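Local coordinates for protein malate synthase (Haloferax volcanii, PDB 3OYZ) that catalyses the magnesium-dependent Claisen condensation of acetyl-CoA with glyoxylate and the hydrolysis of malyl-CoA to malate and CoA in the glyoxylate cycle, at residues 17-21 against 61-66; 39-44 against 264-268; 158-163 against 192-196. One frame throughout, in Å; residues are numbered along the deposited sequence. Where two conformers were deposited one is given.

Contact 1: residues 17-21 against 61-66; sequences SPTAV and EGAENI. With ACO (acetyl coenzyme *a), chain B.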
loop_
_atom_site.group_PDB
_atom_site.type_symbol
_atom_site.label_atom_id
_atom_site.label_comp_id
_atom_site.label_asym_id
_atom_site.label_seq_id
_atom_site.Cartn_x
_atom_site.Cartn_y
_atom_site.Cartn_z
ATOM N N SER A 17 23.901 0.227 19.219
ATOM C CA SER A 17 25.118 -0.426 19.747
ATOM C C SER A 17 24.796 -1.416 20.865
ATOM O O SER A 17 24.052 -1.113 21.784
ATOM C CB SER A 17 26.052 0.642 20.312
ATOM O OG SER A 17 26.457 1.512 19.257
ATOM N N PRO A 18 25.363 -2.625 20.840
ATOM C CA PRO A 18 25.075 -3.535 21.961
ATOM C C PRO A 18 25.533 -2.922 23.291
ATOM O O PRO A 18 26.524 -2.198 23.325
ATOM C CB PRO A 18 25.869 -4.793 21.622
ATOM C CG PRO A 18 26.077 -4.705 20.158
ATOM C CD PRO A 18 26.208 -3.244 19.806
ATOM N N THR A 19 24.808 -3.120 24.387
ATOM C CA THR A 19 25.140 -2.383 25.601
ATOM C C THR A 19 26.092 -3.205 26.504
ATOM O O THR A 19 26.709 -2.649 27.411
ATOM C CB THR A 19 23.865 -2.130 26.396
ATOM O OG1 THR A 19 23.340 -3.439 26.616
ATOM C CG2 THR A 19 22.869 -1.358 25.525
ATOM N N ALA A 20 26.187 -4.502 26.262
ATOM C CA ALA A 20 26.969 -5.419 27.087
ATOM C C ALA A 20 27.319 -6.694 26.317
ATOM O O ALA A 20 26.447 -7.520 26.053
ATOM C CB ALA A 20 26.252 -5.760 28.390
ATOM N N VAL A 21 28.593 -6.887 25.960
ATOM C CA VAL A 21 28.992 -8.068 25.189
ATOM C C VAL A 21 29.835 -9.000 26.065
ATOM O O VAL A 21 30.621 -8.533 26.883
ATOM C CB VAL A 21 29.754 -7.646 23.915
ATOM C CG1 VAL A 21 30.127 -8.845 23.043
ATOM C CG2 VAL A 21 28.901 -6.681 23.110
ATOM N N GLU A 61 23.373 -6.232 33.022
ATOM C CA GLU A 61 24.686 -5.569 32.993
ATOM C C GLU A 61 24.682 -4.476 31.928
ATOM O O GLU A 61 25.133 -3.344 32.163
ATOM C CB GLU A 61 25.798 -6.589 32.738
ATOM C CG GLU A 61 27.202 -5.932 32.693
ATOM C CD GLU A 61 28.342 -6.943 32.484
ATOM O OE1 GLU A 61 28.142 -8.175 32.416
ATOM O OE2 GLU A 61 29.492 -6.482 32.336
ATOM N N GLY A 62 24.005 -4.769 30.808
ATOM C CA GLY A 62 23.770 -3.728 29.794
ATOM C C GLY A 62 23.119 -2.479 30.328
ATOM O O GLY A 62 23.489 -1.396 29.979
ATOM N N ALA A 63 22.143 -2.545 31.225
ATOM C CA ALA A 63 21.539 -1.289 31.643
ATOM C C ALA A 63 22.425 -0.477 32.586
ATOM O O ALA A 63 22.330 0.761 32.653
ATOM C CB ALA A 63 20.205 -1.585 32.345
ATOM N N GLU A 64 23.214 -1.199 33.391
ATOM C CA GLU A 64 24.314 -0.519 34.154
ATOM C C GLU A 64 25.328 0.133 33.230
ATOM O O GLU A 64 25.625 1.322 33.397
ATOM C CB GLU A 64 24.977 -1.445 35.193
ATOM C CG GLU A 64 24.026 -1.585 36.377
ATOM C CD GLU A 64 24.237 -2.893 37.139
ATOM O OE1 GLU A 64 25.097 -3.714 36.719
ATOM O OE2 GLU A 64 23.521 -3.116 38.149
ATOM N N ASN A 65 25.698 -0.587 32.170
ATOM C CA ASN A 65 26.658 -0.032 31.212
ATOM C C ASN A 65 26.125 1.224 30.600
ATOM O O ASN A 65 26.868 2.207 30.436
ATOM C CB ASN A 65 27.030 -1.041 30.117
ATOM C CG ASN A 65 27.933 -2.107 30.645
ATOM O OD1 ASN A 65 28.332 -1.965 31.787
ATOM N ND2 ASN A 65 28.133 -3.217 29.944
ATOM N N ILE A 66 24.822 1.199 30.260
ATOM C CA ILE A 66 24.199 2.414 29.762
ATOM C C ILE A 66 24.327 3.574 30.711
ATOM O O ILE A 66 24.635 4.705 30.327
ATOM C CB ILE A 66 22.622 2.190 29.463
ATOM C CG1 ILE A 66 22.475 1.360 28.199
ATOM C CG2 ILE A 66 21.965 3.547 29.284
ATOM C CD1 ILE A 66 21.006 0.686 27.978
HETATM N N1A ACO B . 28.364 -0.009 17.842
HETATM C C2A ACO B . 29.594 0.323 18.279
HETATM N N3A ACO B . 30.695 -0.123 17.650
HETATM C C4A ACO B . 30.649 -0.939 16.565
HETATM C C5A ACO B . 29.311 -1.317 16.061
HETATM C C6A ACO B . 28.127 -0.831 16.794
HETATM N N6A ACO B . 26.918 -1.242 16.326
HETATM N N7A ACO B . 29.488 -2.117 15.002
HETATM C C8A ACO B . 30.825 -2.265 14.843
HETATM N N9A ACO B . 31.510 -1.532 15.731
HETATM C C1B ACO B . 33.006 -1.471 15.780
HETATM C C2B ACO B . 33.538 -2.866 15.476
HETATM O O2B ACO B . 33.573 -3.619 16.688
HETATM C C3B ACO B . 34.900 -2.587 14.873
HETATM O O3B ACO B . 35.697 -2.292 16.025
HETATM P P3B ACO B . 37.334 -2.428 16.136
HETATM O O7A ACO B . 37.698 -0.956 16.017
HETATM O O8A ACO B . 37.629 -3.339 14.961
HETATM O O9A ACO B . 37.634 -3.084 17.465
HETATM C C4B ACO B . 34.643 -1.316 14.081
HETATM O O4B ACO B . 33.578 -0.634 14.759
HETATM C C5B ACO B . 34.171 -1.619 12.664
HETATM O O5B ACO B . 33.309 -2.755 12.747
HETATM P P1A ACO B . 32.835 -3.568 11.448
HETATM O O1A ACO B . 33.919 -4.327 10.752
HETATM O O2A ACO B . 32.167 -2.531 10.594
HETATM O O3A ACO B . 31.728 -4.652 11.854
HETATM P P2A ACO B . 32.098 -6.011 12.618
HETATM O O4A ACO B . 33.046 -5.457 13.632
HETATM O O5A ACO B . 32.246 -7.092 11.567
HETATM O O6A ACO B . 30.750 -6.491 13.392
HETATM C CBP ACO B . 28.337 -6.638 13.843
HETATM C CCP ACO B . 29.452 -6.627 12.792
HETATM C CDP ACO B . 28.523 -7.793 14.825
HETATM C CEP ACO B . 27.031 -6.880 13.097
HETATM C CAP ACO B . 28.295 -5.350 14.676
HETATM O OAP ACO B . 28.378 -4.305 13.718
HETATM C C9P ACO B . 27.022 -5.163 15.475
HETATM O O9P ACO B . 26.810 -5.864 16.470
HETATM N N8P ACO B . 26.161 -4.238 15.019
HETATM C C7P ACO B . 24.923 -3.995 15.748
HETATM C C6P ACO B . 23.881 -5.112 15.579
HETATM C C5P ACO B . 22.599 -4.551 16.168
HETATM O O5P ACO B . 22.586 -3.410 16.626
HETATM N N4P ACO B . 21.534 -5.348 16.090
HETATM C C3P ACO B . 20.203 -4.992 16.551
HETATM C C2P ACO B . 19.574 -3.898 15.685
HETATM S S1P ACO B . 18.783 -4.890 14.454
HETATM C C ACO B . 17.336 -5.502 15.063
HETATM O O ACO B . 17.063 -5.528 16.247
HETATM C CH3 ACO B . 16.384 -6.084 14.064
#

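Contact 2: residues 39-44 against 264-268; sequences GMQAPD and VVEAN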
loop_
_atom_site.group_PDB
_atom_site.type_symbol
_atom_site.label_atom_id
_atom_site.label_comp_id
_atom_site.label_asym_id
_atom_site.label_seq_id
_atom_site.Cartn_x
_atom_site.Cartn_y
_atom_site.Cartn_z
ATOM N N GLY A 39 31.483 14.191 13.876
ATOM C CA GLY A 39 31.280 14.553 12.473
ATOM C C GLY A 39 30.398 13.550 11.711
ATOM O O GLY A 39 29.363 13.086 12.195
ATOM N N MET A 40 30.825 13.197 10.507
ATOM C CA MET A 40 30.009 12.433 9.600
ATOM C C MET A 40 29.970 11.018 10.099
ATOM O O MET A 40 29.105 10.239 9.680
ATOM C CB MET A 40 30.552 12.509 8.176
ATOM C CG MET A 40 30.103 13.780 7.520
ATOM S SD MET A 40 28.342 13.912 7.101
ATOM C CE MET A 40 28.399 15.427 6.134
ATOM N N GLN A 41 30.861 10.728 11.042
ATOM C CA GLN A 41 30.927 9.397 11.598
ATOM C C GLN A 41 29.886 9.233 12.709
ATOM O O GLN A 41 29.699 8.115 13.177
ATOM C CB GLN A 41 32.309 9.124 12.224
ATOM C CG GLN A 41 33.344 8.502 11.266
ATOM C CD GLN A 41 34.732 8.612 11.872
ATOM O OE1 GLN A 41 35.399 9.585 11.584
ATOM N NE2 GLN A 41 35.118 7.738 12.798
ATOM N N ALA A 42 29.320 10.342 13.206
ATOM C CA ALA A 42 28.437 10.251 14.385
ATOM C C ALA A 42 26.966 10.317 13.936
ATOM O O ALA A 42 26.639 11.098 13.060
ATOM C CB ALA A 42 28.710 11.356 15.351
ATOM N N PRO A 43 26.099 9.522 14.569
ATOM C CA PRO A 43 24.699 9.455 14.065
ATOM C C PRO A 43 23.845 10.604 14.559
ATOM O O PRO A 43 24.106 11.129 15.639
ATOM C CB PRO A 43 24.259 8.053 14.503
ATOM C CG PRO A 43 24.972 7.845 15.829
ATOM C CD PRO A 43 26.392 8.469 15.557
ATOM N N ASP A 44 22.811 11.034 13.821
ATOM C CA ASP A 44 21.840 11.974 14.403
ATOM C C ASP A 44 21.192 11.404 15.672
ATOM O O ASP A 44 20.910 12.113 16.634
ATOM C CB ASP A 44 20.767 12.280 13.353
ATOM C CG ASP A 44 21.289 13.140 12.254
ATOM O OD1 ASP A 44 22.206 13.957 12.544
ATOM O OD2 ASP A 44 20.794 13.010 11.111
ATOM N N VAL A 264 26.768 4.330 9.266
ATOM C CA VAL A 264 26.535 5.687 9.726
ATOM C C VAL A 264 27.008 6.744 8.712
ATOM O O VAL A 264 26.306 7.707 8.316
ATOM C CB VAL A 264 27.152 5.922 11.120
ATOM C CG1 VAL A 264 26.945 7.369 11.487
ATOM C CG2 VAL A 264 26.405 5.120 12.147
ATOM N N VAL A 265 28.247 6.550 8.247
ATOM C CA VAL A 265 28.819 7.547 7.340
ATOM C C VAL A 265 27.998 7.548 6.068
ATOM O O VAL A 265 27.641 8.600 5.578
ATOM C CB VAL A 265 30.314 7.262 6.957
ATOM C CG1 VAL A 265 30.770 8.285 5.870
ATOM C CG2 VAL A 265 31.211 7.344 8.209
ATOM N N GLU A 266 27.766 6.394 5.454
ATOM C CA GLU A 266 26.971 6.372 4.204
ATOM C C GLU A 266 25.578 7.018 4.355
ATOM O O GLU A 266 25.140 7.873 3.577
ATOM C CB GLU A 266 26.787 4.920 3.759
ATOM C CG GLU A 266 28.065 4.328 3.172
ATOM C CD GLU A 266 28.367 4.830 1.746
ATOM O OE1 GLU A 266 27.433 5.172 0.987
ATOM O OE2 GLU A 266 29.548 4.922 1.365
ATOM N N ALA A 267 24.907 6.675 5.450
ATOM C CA ALA A 267 23.534 7.136 5.620
ATOM C C ALA A 267 23.535 8.611 5.991
ATOM O O ALA A 267 22.570 9.306 5.714
ATOM C CB ALA A 267 22.813 6.279 6.712
ATOM N N ASN A 268 24.595 9.146 6.585
ATOM C CA ASN A 268 24.682 10.613 6.826
ATOM C C ASN A 268 24.848 11.455 5.572
ATOM O O ASN A 268 24.409 12.622 5.494
ATOM C CB ASN A 268 25.803 10.974 7.814
ATOM C CG ASN A 268 25.357 10.974 9.253
ATOM O OD1 ASN A 268 24.175 11.216 9.554
ATOM N ND2 ASN A 268 26.287 10.650 10.161
#

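Contact 3: residues 158-163 against 192-196; sequences ESGEAE and DYTKD. With MG (magnesium ion), chain D; PYR (pyruvic acid), chain C.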
loop_
_atom_site.group_PDB
_atom_site.type_symbol
_atom_site.label_atom_id
_atom_site.label_comp_id
_atom_site.label_asym_id
_atom_site.label_seq_id
_atom_site.Cartn_x
_atom_site.Cartn_y
_atom_site.Cartn_z
ATOM N N GLU A 158 6.835 -3.101 14.160
ATOM C CA GLU A 158 7.329 -4.388 13.704
ATOM C C GLU A 158 6.288 -5.452 13.930
ATOM O O GLU A 158 6.610 -6.637 14.144
ATOM C CB GLU A 158 8.655 -4.773 14.405
ATOM C CG GLU A 158 8.611 -4.832 15.900
ATOM C CD GLU A 158 10.088 -4.812 16.428
ATOM O OE1 GLU A 158 10.302 -4.364 17.548
ATOM O OE2 GLU A 158 11.024 -5.095 15.672
ATOM N N SER A 159 5.020 -5.015 13.847
ATOM C CA SER A 159 3.901 -5.942 13.766
ATOM C C SER A 159 2.787 -5.322 12.895
ATOM O O SER A 159 2.690 -4.084 12.785
ATOM C CB SER A 159 3.333 -6.159 15.160
ATOM O OG SER A 159 2.667 -5.085 15.818
ATOM N N GLY A 160 1.952 -6.201 12.363
ATOM C CA GLY A 160 0.728 -5.822 11.685
ATOM C C GLY A 160 -0.129 -4.907 12.555
ATOM O O GLY A 160 -0.640 -3.895 12.061
ATOM N N GLU A 161 -0.260 -5.175 13.853
ATOM C CA GLU A 161 -1.141 -4.391 14.725
ATOM C C GLU A 161 -0.547 -2.979 14.834
ATOM O O GLU A 161 -1.314 -2.026 14.948
ATOM C CB GLU A 161 -1.257 -4.948 16.180
ATOM C CG GLU A 161 -1.962 -6.235 16.418
ATOM C CD GLU A 161 -2.043 -6.582 17.942
ATOM O OE1 GLU A 161 -1.157 -7.369 18.350
ATOM O OE2 GLU A 161 -2.904 -6.053 18.714
ATOM N N ALA A 162 0.793 -2.813 14.921
ATOM C CA ALA A 162 1.303 -1.493 15.201
ATOM C C ALA A 162 1.168 -0.725 13.893
ATOM O O ALA A 162 1.107 0.501 13.946
ATOM C CB ALA A 162 2.827 -1.593 15.513
ATOM N N GLU A 163 1.354 -1.390 12.763
ATOM C CA GLU A 163 1.202 -0.703 11.466
ATOM C C GLU A 163 -0.184 -0.098 11.341
ATOM O O GLU A 163 -0.342 1.074 10.952
ATOM C CB GLU A 163 1.420 -1.656 10.273
ATOM C CG GLU A 163 1.232 -1.012 8.885
ATOM C CD GLU A 163 1.426 -2.070 7.799
ATOM O OE1 GLU A 163 1.712 -3.213 8.197
ATOM O OE2 GLU A 163 1.284 -1.860 6.571
ATOM N N ASP A 192 11.681 -8.365 12.693
ATOM C CA ASP A 192 10.559 -8.890 13.463
ATOM C C ASP A 192 9.218 -8.721 12.717
ATOM O O ASP A 192 8.310 -9.551 12.874
ATOM C CB ASP A 192 10.494 -8.152 14.785
ATOM C CG ASP A 192 11.456 -8.750 15.837
ATOM O OD1 ASP A 192 11.423 -9.991 15.906
ATOM O OD2 ASP A 192 12.232 -7.984 16.467
ATOM N N TYR A 193 9.133 -7.744 11.818
ATOM C CA TYR A 193 7.893 -7.593 11.065
ATOM C C TYR A 193 7.721 -8.745 10.104
ATOM O O TYR A 193 6.640 -9.316 9.986
ATOM C CB TYR A 193 7.977 -6.275 10.296
ATOM C CG TYR A 193 6.731 -5.945 9.481
ATOM C CD1 TYR A 193 5.621 -5.379 10.104
ATOM C CD2 TYR A 193 6.701 -6.157 8.099
ATOM C CE1 TYR A 193 4.455 -5.037 9.325
ATOM C CE2 TYR A 193 5.588 -5.818 7.346
ATOM C CZ TYR A 193 4.497 -5.212 7.949
ATOM O OH TYR A 193 3.431 -4.947 7.096
ATOM N N THR A 194 8.797 -9.145 9.427
ATOM C CA THR A 194 8.792 -10.341 8.561
ATOM C C THR A 194 8.288 -11.561 9.261
ATOM O O THR A 194 7.475 -12.313 8.688
ATOM C CB THR A 194 10.214 -10.652 8.051
ATOM O OG1 THR A 194 10.548 -9.563 7.207
ATOM C CG2 THR A 194 10.301 -11.973 7.171
ATOM N N LYS A 195 8.766 -11.727 10.499
ATOM C CA LYS A 195 8.329 -12.768 11.425
ATOM C C LYS A 195 6.812 -12.706 11.678
ATOM O O LYS A 195 6.046 -13.652 11.524
ATOM C CB LYS A 195 9.118 -12.595 12.737
ATOM C CG LYS A 195 8.579 -13.343 13.978
ATOM C CD LYS A 195 9.376 -13.123 15.272
ATOM C CE LYS A 195 9.219 -11.793 16.003
ATOM N NZ LYS A 195 7.837 -11.253 15.887
ATOM N N ASP A 196 6.379 -11.524 12.105
ATOM C CA ASP A 196 4.975 -11.329 12.485
ATOM C C ASP A 196 4.066 -11.537 11.293
ATOM O O ASP A 196 2.981 -12.077 11.441
ATOM C CB ASP A 196 4.822 -9.931 13.154
ATOM C CG ASP A 196 3.358 -9.693 13.667
ATOM O OD1 ASP A 196 3.014 -10.301 14.692
ATOM O OD2 ASP A 196 2.528 -8.966 13.057
HETATM MG MG MG D . 12.782 -6.194 16.203
HETATM C C PYR C . 13.775 -5.523 13.724
HETATM O O PYR C . 13.003 -6.360 14.306
HETATM O OXT PYR C . 13.839 -5.399 12.447
HETATM C CA PYR C . 14.458 -4.628 14.547
HETATM O O3 PYR C . 14.292 -4.668 15.839
HETATM C CB PYR C . 15.312 -3.572 13.950
HETATM O O HOH W 1 6.764 -8.641 15.974
HETATM O O HOH W 2 12.698 -5.462 18.057
HETATM O O HOH W 3 0.187 -8.042 14.341
HETATM O O HOH W 4 14.855 -6.996 17.021
#

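Contact 1: residues 17-21 against 61-66
At the C-terminal end of the first strand of the TIM barrel, strand 13-18, the chain turns off at Thr19 and Ala20 and settles against helix 59-73. Gly62 is the floor of this contact: Thr19 OG1 lies 3.2 Å from Gly62 CA and the methyl CB of Ala20 sits 3.4 Å from Gly62 N, so a side chain at this glycine would run into the threonine hydroxyl. The two branches of Thr19 divide the work. With OG1 between the backbone N and the carbonyl carbon (chi1 57°), the hydroxyl faces the helix and hydrogen-bonds Asn50, while CG2 crosses Ile66 at a slant and touches its CD1 at 3.7 Å. Asn65, one helical turn on from Gly62, ties the turn: its ND2 donates to Thr19 O at 3.0 Å, in the carbonyl plane on a lone pair, with the acceptor in the plane of the amide. The same ND2 also bonds Ser27. With an alanine here the buried Thr19 carbonyl and Ser27 would probably lose the amide they share, and a gap would open beside the Ala20 methyl. Just upstream, the strand reaches the cofactor pocket. There Pro18 CG approaches the pantetheine oxygen O9P of acetyl-CoA at 3.9 Å, and Ser17 OG, itself bonded to Trp46, donates to adenine N1A at 2.8 Å.

Contact 2: residues 39-44 against 264-268
Asn268 uses one amide nitrogen to hold two carbonyls of the loop 39-44. ND2 donates to Met40 O at 2.9 Å in a nearly straight bond (168°) and to Ala42 O at 3.0 Å in a more bent one. Both acceptors lie close to the amide plane, yet the nitrogen stands well above each carbonyl plane, about 50° out of it. Met40 bends at chi2 and lays its SD 3.9 Å from Asn268 CB. One helical turn earlier, Val264 presses CG1 against Gln41 O at 3.3 Å and against the Pro43 ring, CB to CG1 4.1 Å; this methyl faces the loop because it stands anti to its own backbone N (chi1 176°). Val265 CG2 runs alongside Gln41 CG. The pairing joins helix 261-269, which follows barrel strand 255-258, to the loop leading into strand 45-49, so it spans the closure of the TIM barrel beside strand 13-18. Thr13 of that strand bonds Asn268 OD1, which probably helps to keep ND2 turned to the loop. Arg8 and Arg12 form salt bridges to the Asp44 carboxylate. From the second subunit, Arg409 reaches both Asp44 OD1 and Ala42 O, and Leu416 of that subunit packs on Met40.

Contact 3: residues 158-163 against 192-196
The Tyr193 ring turns its edge to segment 158-163: Glu158 C and Ser159 N lie at that edge in the ring plane, with Ser159 N 3.8 Å from CD1. Elsewhere the ring meets Trp209 edge-to-face, and the Tyr193 side chain also touches Leu212 and His214 of the third subunit. At its far end, Tyr193 OH donates to Glu163 OE1 at 2.7 Å, on the syn side but tilted out of the plane of a carboxylate turned 53° from the ring. The other oxygen, OE2, bonds Asn215 and, from the third subunit, Arg218 and His214. The side chains of Glu158 and Asp192 run side by side in the same direction, but their carboxylate planes are 78° apart, and each gives one oxygen to the magnesium ion: Glu158 OE2 at 2.1 Å and Asp192 OD2 at 1.9 Å. Pyruvate chelates the metal through O and O3, and waters 2 and 4 complete six ligands. Asp192 N also donates to pyruvate O at 2.9 Å. Glu158 OE1 is held by Glu123 N and lies close to water 2. Beyond the site, Asp196, with CG turned away from its own backbone N (chi1 -176°), brings OD2 to Gly160 N at 2.9 Å, on the anti side and well out of the carboxylate plane. Gly160 opens the helix that Ser159 N-caps, OG accepting from Ala162 N at 3.1 Å. This is the metal centre of a TIM-barrel malate synthase, set at the strand ends. The two carboxylates, only 3.2 Å apart between Glu158 OE2 and Asp192 OD2, are reconciled by the cation they share, which probably polarises the keto group of pyruvate, much as it would the aldehyde of glyoxylate for attack.

Acetyl-CoA and pyruvate run between contacts 1 and 3, while contact 2 touches neither. Contact 1 meets the adenine and pantetheine portions of acetyl-CoA through strand 13-18; contact 3 binds pyruvate and magnesium, with the side chain of Asp192 about 5 Å from acetyl-CoA. Contact 2 lies near the cofactor, the Val264 side chain about 8 Å from it and that of Pro43 about 7 Å from that of Ser17. Contacts 1 and 2 cross along the chain, their nearest atoms about 7 Å apart. Contact 3 lies on the opposite side of the chain's centre, about 26 Å from contact 1 and 28 Å from contact 2 between centres, nested within the loop that contact 2 closes.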